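Local coordinates for Lin1840 protein (Listeria innocua serovar 6a, PDB 4ZOC) that probably hydrolyses terminal, non-reducing beta-D-glucosyl residues as a family 3 beta-glucosidase, with a part in beta-1,2-glucan metabolism, at residues 98-110 / 150-164. The protein carries 2 engineered substitutions. Residues are numbered along the deposited sequence; the frame is centred on the assembly and turned at random.
Sequences TVFPIPLALGCSF and VMESTGEDPFLNSEL
Leu160 lays its CD2 methyl over one face of the Phe110 ring, 4.0 Å from CD2 to the ring centroid and 17° off the normal, a CH-pi contact between side chains that cross at about a right angle. Beside it, Gly107, having no side chain, lets its CA come within 4.2 Å of Thr154 CA, with Thr154 CB and Leu164 CD1 against it. Thr154 turns CG2 onto Pro103 O, while its OG1 donates to Asn161 OD1; Asn161 ND2 also bonds Gly155 O, fixing the amide's rotation. At the helix's N-terminus, Leu104 N, a first-turn N-H without an acceptor in its own helix, donates a hydrogen bond to Met151 O (3.1 Å, 150°) from above the carbonyl plane. With CG anti to the backbone N (chi1 -170°), Leu104 fits its branched end between Val150 and Gly155, CD1 lying 3.9 Å from Gly155 CA. Pro103, suited to a first turn because it has no N-H to give, sets its ring alongside Met151, whose bent chain also brings CE to Ile102 CG2. Wholly buried, this packing joins the short helix after strand 87-90 to the 3-10 turn 150-152, the following loop and the first turns of helix 158-173, within the TIM-barrel domain of family 3 glycosidases.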
ATOM      1  N   THR A  98     -15.517  32.544   9.525  1.00  8.59           N
ATOM      2  CA  THR A  98     -16.509  31.964   8.638  1.00  8.77           C
ATOM      3  C   THR A  98     -15.936  30.666   8.059  1.00  9.60           C
ATOM      4  O   THR A  98     -14.959  30.710   7.246  1.00  9.14           O
ATOM      5  CB  THR A  98     -16.946  32.910   7.494  1.00  9.65           C
ATOM      6  OG1 THR A  98     -17.289  34.192   8.039  1.00  9.12           O
ATOM      7  CG2 THR A  98     -18.184  32.267   6.723  1.00  9.51           C
ATOM      8  N   VAL A  99     -16.454  29.520   8.531  1.00  8.26           N
ATOM      9  CA  VAL A  99     -15.846  28.246   8.193  1.00  7.17           C
ATOM     10  C   VAL A  99     -16.548  27.700   6.954  1.00  7.55           C
ATOM     11  O   VAL A  99     -17.765  27.621   6.888  1.00  7.98           O
ATOM     12  CB  VAL A  99     -15.855  27.240   9.343  1.00  7.34           C
ATOM     13  CG1 VAL A  99     -15.100  25.941   8.983  1.00  8.07           C
ATOM     14  CG2 VAL A  99     -15.304  27.845  10.586  1.00  8.82           C
ATOM     15  N   PHE A 100     -15.737  27.404   5.957  1.00  8.09           N
ATOM     16  CA  PHE A 100     -16.150  26.874   4.680  1.00  7.55           C
ATOM     17  C   PHE A 100     -16.057  25.330   4.726  1.00  8.20           C
ATOM     18  O   PHE A 100     -15.529  24.730   5.703  1.00  7.71           O
ATOM     19  CB  PHE A 100     -15.276  27.441   3.547  1.00  8.22           C
ATOM     20  CG  PHE A 100     -15.604  28.863   3.168  1.00  8.12           C
ATOM     21  CD1 PHE A 100     -15.278  29.889   4.009  1.00  8.69           C
ATOM     22  CD2 PHE A 100     -16.152  29.180   1.922  1.00  7.84           C
ATOM     23  CE1 PHE A 100     -15.573  31.186   3.690  1.00  9.00           C
ATOM     24  CE2 PHE A 100     -16.478  30.467   1.637  1.00  8.08           C
ATOM     25  CZ  PHE A 100     -16.190  31.475   2.517  1.00  6.95           C
ATOM     26  N   PRO A 101     -16.577  24.661   3.662  1.00  7.36           N
ATOM     27  CA  PRO A 101     -16.414  23.170   3.621  1.00  6.95           C
ATOM     28  C   PRO A 101     -14.963  22.784   3.720  1.00  6.93           C
ATOM     29  O   PRO A 101     -14.034  23.525   3.260  1.00  5.78           O
ATOM     30  CB  PRO A 101     -17.075  22.770   2.290  1.00  7.86           C
ATOM     31  CG  PRO A 101     -18.084  23.861   2.057  1.00  8.01           C
ATOM     32  CD  PRO A 101     -17.449  25.127   2.593  1.00  7.88           C
ATOM     33  N   ILE A 102     -14.755  21.639   4.368  1.00  6.97           N
ATOM     34  CA  ILE A 102     -13.396  21.005   4.409  1.00  8.06           C
ATOM     35  C   ILE A 102     -12.814  20.840   3.018  1.00  8.40           C
ATOM     36  O   ILE A 102     -13.554  20.736   2.061  1.00  7.04           O
ATOM     37  CB  ILE A 102     -13.370  19.650   5.150  1.00  7.97           C
ATOM     38  CG1 ILE A 102     -14.361  18.614   4.564  1.00  7.84           C
ATOM     39  CG2 ILE A 102     -13.554  19.859   6.618  1.00  8.03           C
ATOM     40  CD1 ILE A 102     -14.118  17.195   5.018  1.00  7.24           C
ATOM     41  N   PRO A 103     -11.466  20.870   2.890  1.00  6.92           N
ATOM     42  CA  PRO A 103     -10.947  20.816   1.544  1.00  7.12           C
ATOM     43  C   PRO A 103     -11.416  19.639   0.648  1.00  7.58           C
ATOM     44  O   PRO A 103     -11.557  19.842  -0.554  1.00  7.98           O
ATOM     45  CB  PRO A 103      -9.436  20.840   1.780  1.00  7.27           C
ATOM     46  CG  PRO A 103      -9.321  21.712   2.992  1.00  6.03           C
ATOM     47  CD  PRO A 103     -10.450  21.303   3.839  1.00  6.43           C
ATOM     48  N   LEU A 104     -11.588  18.442   1.217  1.00  8.42           N
ATOM     49  CA  LEU A 104     -11.995  17.257   0.430  1.00  6.60           C
ATOM     50  C   LEU A 104     -13.368  17.560  -0.184  1.00  6.21           C
ATOM     51  O   LEU A 104     -13.623  17.207  -1.298  1.00  9.02           O
ATOM     52  CB  LEU A 104     -12.004  16.034   1.329  1.00  6.76           C
ATOM     53  CG  LEU A 104     -12.189  14.731   0.540  1.00  7.88           C
ATOM     54  CD1 LEU A 104     -11.291  14.611  -0.686  1.00 10.19           C
ATOM     55  CD2 LEU A 104     -12.078  13.542   1.437  1.00  8.75           C
ATOM     56  N   ALA A 105     -14.234  18.245   0.561  1.00  6.20           N
ATOM     57  CA  ALA A 105     -15.548  18.689   0.042  1.00  7.04           C
ATOM     58  C   ALA A 105     -15.349  19.731  -1.071  1.00  8.01           C
ATOM     59  O   ALA A 105     -15.990  19.694  -2.129  1.00 10.82           O
ATOM     60  CB  ALA A 105     -16.391  19.233   1.138  1.00  7.29           C
ATOM     61  N   LEU A 106     -14.446  20.672  -0.854  1.00  8.61           N
ATOM     62  CA  LEU A 106     -14.189  21.665  -1.876  1.00  8.05           C
ATOM     63  C   LEU A 106     -13.717  20.966  -3.167  1.00  7.24           C
ATOM     64  O   LEU A 106     -13.929  21.445  -4.231  1.00  7.35           O
ATOM     65  CB  LEU A 106     -13.211  22.756  -1.418  1.00  7.76           C
ATOM     66  CG  LEU A 106     -13.668  23.603  -0.230  1.00  8.32           C
ATOM     67  CD1 LEU A 106     -12.609  24.569   0.233  1.00  8.20           C
ATOM     68  CD2 LEU A 106     -14.946  24.320  -0.567  1.00  9.90           C
ATOM     69  N   GLY A 107     -12.981  19.892  -3.058  1.00  7.70           N
ATOM     70  CA  GLY A 107     -12.479  19.133  -4.213  1.00  6.08           C
ATOM     71  C   GLY A 107     -13.739  18.670  -4.981  1.00  5.97           C
ATOM     72  O   GLY A 107     -13.831  18.795  -6.191  1.00  6.72           O
ATOM     73  N   CYS A 108     -14.712  18.230  -4.250  1.00  5.77           N
ATOM     74  CA  CYS A 108     -15.993  17.727  -4.890  1.00  7.76           C
ATOM     75  C   CYS A 108     -16.818  18.821  -5.628  1.00  8.11           C
ATOM     76  O   CYS A 108     -17.653  18.501  -6.432  1.00  6.74           O
ATOM     77  CB  CYS A 108     -16.887  16.997  -3.906  1.00  8.34           C
ATOM     78  SG  CYS A 108     -16.151  15.517  -3.157  1.00  8.91           S
ATOM     79  N   SER A 109     -16.589  20.111  -5.300  1.00  7.35           N
ATOM     80  CA  SER A 109     -17.159  21.208  -6.054  1.00  7.13           C
ATOM     81  C   SER A 109     -16.728  21.214  -7.498  1.00  7.41           C
ATOM     82  O   SER A 109     -17.502  21.676  -8.302  1.00  7.91           O
ATOM     83  CB  SER A 109     -16.860  22.598  -5.473  1.00  8.33           C
ATOM     84  OG  SER A 109     -15.554  23.040  -5.807  1.00  8.25           O
ATOM     85  N   PHE A 110     -15.546  20.693  -7.821  1.00  7.27           N
ATOM     86  CA  PHE A 110     -14.951  20.827  -9.189  1.00  8.19           C
ATOM     87  C   PHE A 110     -15.060  22.263  -9.681  1.00 11.50           C
ATOM     88  O   PHE A 110     -15.225  22.523 -10.908  1.00 10.55           O
ATOM     89  CB  PHE A 110     -15.607  19.799 -10.125  1.00  7.56           C
ATOM     90  CG  PHE A 110     -15.010  18.438 -10.029  1.00  8.14           C
ATOM     91  CD1 PHE A 110     -15.346  17.589  -8.944  1.00  7.92           C
ATOM     92  CD2 PHE A 110     -14.233  17.933 -11.080  1.00  8.00           C
ATOM     93  CE1 PHE A 110     -14.884  16.310  -8.844  1.00  6.95           C
ATOM     94  CE2 PHE A 110     -13.763  16.623 -10.993  1.00  8.44           C
ATOM     95  CZ  PHE A 110     -14.110  15.838  -9.869  1.00  8.27           C
ATOM     96  N   VAL A 150      -6.919  13.068   4.779  1.00  6.59           N
ATOM     97  CA  VAL A 150      -7.589  13.173   3.515  1.00  5.74           C
ATOM     98  C   VAL A 150      -8.514  14.386   3.526  1.00  5.39           C
ATOM     99  O   VAL A 150      -8.728  14.975   2.449  1.00  6.12           O
ATOM    100  CB  VAL A 150      -8.379  11.910   3.057  1.00  6.22           C
ATOM    101  CG1 VAL A 150      -7.399  10.746   2.864  1.00  7.16           C
ATOM    102  CG2 VAL A 150      -9.456  11.513   4.029  1.00  7.38           C
ATOM    103  N   MET A 151      -9.053  14.767   4.691  1.00  5.86           N
ATOM    104  CA  MET A 151     -10.008  15.894   4.729  1.00  5.92           C
ATOM    105  C   MET A 151      -9.381  17.202   4.253  1.00  5.85           C
ATOM    106  O   MET A 151     -10.090  18.108   3.893  1.00  5.53           O
ATOM    107  CB  MET A 151     -10.547  16.112   6.142  1.00  7.81           C
ATOM    108  CG  MET A 151      -9.445  16.364   7.214  1.00  7.14           C
ATOM    109  SD  MET A 151      -9.748  17.755   8.321  1.00  8.12           S
ATOM    110  CE  MET A 151      -9.748  19.096   7.162  1.00  7.27           C
ATOM    111  N   GLU A 152      -8.060  17.279   4.316  1.00  6.46           N
ATOM    112  CA  GLU A 152      -7.272  18.492   3.949  1.00  5.88           C
ATOM    113  C   GLU A 152      -6.939  18.577   2.491  1.00  5.65           C
ATOM    114  O   GLU A 152      -6.511  19.616   2.047  1.00  6.95           O
ATOM    115  CB  GLU A 152      -5.974  18.542   4.745  1.00  6.20           C
ATOM    116  CG  GLU A 152      -6.158  18.682   6.246  1.00  6.52           C
ATOM    117  CD  GLU A 152      -4.888  18.285   6.952  1.00  6.44           C
ATOM    118  OE1 GLU A 152      -3.881  19.012   6.816  1.00  6.98           O
ATOM    119  OE2 GLU A 152      -4.920  17.272   7.692  1.00  7.37           O
ATOM    120  N   SER A 153      -7.041  17.459   1.776  1.00  6.35           N
ATOM    121  CA  SER A 153      -6.659  17.346   0.388  1.00  6.05           C
ATOM    122  C   SER A 153      -7.894  17.507  -0.456  1.00  6.10           C
ATOM    123  O   SER A 153      -8.976  17.281   0.040  1.00  8.06           O
ATOM    124  CB  SER A 153      -6.046  15.942   0.169  1.00  6.97           C
ATOM    125  OG  SER A 153      -5.684  15.763  -1.237  1.00  7.77           O
ATOM    126  N   THR A 154      -7.738  17.802  -1.772  1.00  7.38           N
ATOM    127  CA  THR A 154      -8.844  17.784  -2.662  1.00  5.98           C
ATOM    128  C   THR A 154      -9.037  16.422  -3.315  1.00  6.67           C
ATOM    129  O   THR A 154      -9.926  16.320  -4.210  1.00  7.42           O
ATOM    130  CB  THR A 154      -8.813  18.992  -3.677  1.00  6.40           C
ATOM    131  OG1 THR A 154      -7.536  19.084  -4.375  1.00  6.53           O
ATOM    132  CG2 THR A 154      -9.060  20.316  -2.882  1.00  6.61           C
ATOM    133  N   GLY A 155      -8.213  15.398  -2.991  1.00  6.06           N
ATOM    134  CA  GLY A 155      -8.554  14.024  -3.399  1.00  5.90           C
ATOM    135  C   GLY A 155      -7.476  13.270  -4.192  1.00  5.84           C
ATOM    136  O   GLY A 155      -6.249  13.543  -4.070  1.00  5.58           O
ATOM    137  N   GLU A 156      -7.941  12.310  -4.989  1.00  6.33           N
ATOM    138  CA  GLU A 156      -7.058  11.367  -5.626  1.00  6.55           C
ATOM    139  C   GLU A 156      -6.510  11.766  -7.046  1.00  6.20           C
ATOM    140  O   GLU A 156      -5.698  11.025  -7.670  1.00  7.95           O
ATOM    141  CB  GLU A 156      -7.756   9.997  -5.703  1.00  6.12           C
ATOM    142  CG  GLU A 156      -8.767   9.897  -6.828  1.00  6.39           C
ATOM    143  CD  GLU A 156      -9.592   8.645  -6.750  1.00  6.57           C
ATOM    144  OE1 GLU A 156      -9.857   8.189  -5.589  1.00  8.03           O
ATOM    145  OE2 GLU A 156      -9.992   8.110  -7.847  1.00  7.68           O
ATOM    146  N   ASP A 157      -6.887  12.935  -7.537  1.00  6.26           N
ATOM    147  CA  ASP A 157      -6.425  13.378  -8.864  1.00  5.79           C
ATOM    148  C   ASP A 157      -5.425  14.504  -8.833  1.00  6.28           C
ATOM    149  O   ASP A 157      -5.698  15.570  -8.305  1.00  6.88           O
ATOM    150  CB  ASP A 157      -7.609  13.855  -9.707  1.00  6.06           C
ATOM    151  CG  ASP A 157      -7.177  14.128 -11.120  1.00  6.65           C
ATOM    152  OD1 ASP A 157      -6.591  13.187 -11.716  1.00  7.65           O
ATOM    153  OD2 ASP A 157      -7.320  15.280 -11.557  1.00  8.74           O
ATOM    154  N   PRO A 158      -4.251  14.299  -9.437  1.00  6.58           N
ATOM    155  CA  PRO A 158      -3.224  15.342  -9.395  1.00  7.80           C
ATOM    156  C   PRO A 158      -3.657  16.567 -10.163  1.00  9.06           C
ATOM    157  O   PRO A 158      -3.264  17.688  -9.751  1.00  9.13           O
ATOM    158  CB  PRO A 158      -2.002  14.700 -10.019  1.00  7.80           C
ATOM    159  CG  PRO A 158      -2.277  13.255  -9.994  1.00  9.31           C
ATOM    160  CD  PRO A 158      -3.730  13.022  -9.913  1.00  7.35           C
ATOM    161  N   PHE A 159      -4.410  16.390 -11.275  1.00  8.90           N
ATOM    162  CA  PHE A 159      -4.837  17.610 -12.070  1.00  9.21           C
ATOM    163  C   PHE A 159      -5.833  18.487 -11.314  1.00  8.92           C
ATOM    164  O   PHE A 159      -5.610  19.723 -11.139  1.00  7.86           O
ATOM    165  CB  PHE A 159      -5.416  17.257 -13.447  1.00  9.77           C
ATOM    166  CG  PHE A 159      -5.798  18.432 -14.270  1.00  8.57           C
ATOM    167  CD1 PHE A 159      -4.849  19.217 -14.807  1.00 11.05           C
ATOM    168  CD2 PHE A 159      -7.115  18.758 -14.460  1.00 11.24           C
ATOM    169  CE1 PHE A 159      -5.202  20.332 -15.575  1.00 10.06           C
ATOM    170  CE2 PHE A 159      -7.481  19.853 -15.185  1.00 11.32           C
ATOM    171  CZ  PHE A 159      -6.506  20.631 -15.736  1.00 10.79           C
ATOM    172  N   LEU A 160      -6.920  17.881 -10.875  1.00  6.86           N
ATOM    173  CA  LEU A 160      -7.787  18.569  -9.987  1.00  7.59           C
ATOM    174  C   LEU A 160      -7.040  19.214  -8.844  1.00  7.78           C
ATOM    175  O   LEU A 160      -7.278  20.418  -8.490  1.00  7.01           O
ATOM    176  CB  LEU A 160      -8.860  17.627  -9.416  1.00  7.70           C
ATOM    177  CG  LEU A 160      -9.964  18.267  -8.617  1.00  8.20           C
ATOM    178  CD1 LEU A 160     -10.711  19.385  -9.377  1.00  9.07           C
ATOM    179  CD2 LEU A 160     -10.999  17.275  -8.142  1.00 10.06           C
ATOM    180  N   ASN A 161      -6.145  18.479  -8.179  1.00  8.03           N
ATOM    181  CA  ASN A 161      -5.521  19.048  -6.994  1.00  7.73           C
ATOM    182  C   ASN A 161      -4.665  20.243  -7.370  1.00  7.40           C
ATOM    183  O   ASN A 161      -4.572  21.218  -6.627  1.00  7.07           O
ATOM    184  CB  ASN A 161      -4.631  18.019  -6.227  1.00  7.15           C
ATOM    185  CG  ASN A 161      -5.466  16.904  -5.622  1.00  6.74           C
ATOM    186  OD1 ASN A 161      -6.712  17.041  -5.584  1.00  9.08           O
ATOM    187  ND2 ASN A 161      -4.844  15.918  -5.052  1.00  6.52           N
ATOM    188  N   SER A 162      -4.004  20.123  -8.525  1.00  6.59           N
ATOM    189  CA  SER A 162      -3.173  21.226  -9.052  1.00  7.67           C
ATOM    190  C   SER A 162      -4.022  22.490  -9.340  1.00  9.20           C
ATOM    191  O   SER A 162      -3.646  23.591  -8.921  1.00  9.91           O
ATOM    192  CB  SER A 162      -2.429  20.799 -10.328  1.00  8.93           C
ATOM    193  OG  SER A 162      -1.454  19.769 -10.099  1.00 10.18           O
ATOM    194  N   GLU A 163      -5.174  22.306  -9.990  1.00  7.62           N
ATOM    195  CA  GLU A 163      -6.065  23.428 -10.441  1.00  9.18           C
ATOM    196  C   GLU A 163      -6.660  24.114  -9.222  1.00  9.09           C
ATOM    197  O   GLU A 163      -6.629  25.341  -9.104  1.00  9.32           O
ATOM    198  CB  GLU A 163      -7.089  22.954 -11.415  1.00  8.97           C
ATOM    199  CG  GLU A 163      -6.465  22.487 -12.749  1.00 10.03           C
ATOM    200  CD  GLU A 163      -5.927  23.651 -13.520  1.00 11.18           C
ATOM    201  OE1 GLU A 163      -6.710  24.477 -13.908  1.00 15.81           O
ATOM    202  OE2 GLU A 163      -4.704  23.789 -13.711  1.00 14.08           O
ATOM    203  N   LEU A 164      -7.126  23.325  -8.270  1.00  8.31           N
ATOM    204  CA  LEU A 164      -7.682  23.923  -7.047  1.00  8.87           C
ATOM    205  C   LEU A 164      -6.635  24.548  -6.090  1.00  8.61           C
ATOM    206  O   LEU A 164      -6.895  25.584  -5.414  1.00  9.13           O
ATOM    207  CB  LEU A 164      -8.571  22.928  -6.343  1.00  9.27           C
ATOM    208  CG  LEU A 164      -9.722  22.384  -7.228  1.00  9.05           C
ATOM    209  CD1 LEU A 164     -10.570  21.506  -6.298  1.00 10.56           C
ATOM    210  CD2 LEU A 164     -10.619  23.418  -7.850  1.00  9.01           C
TER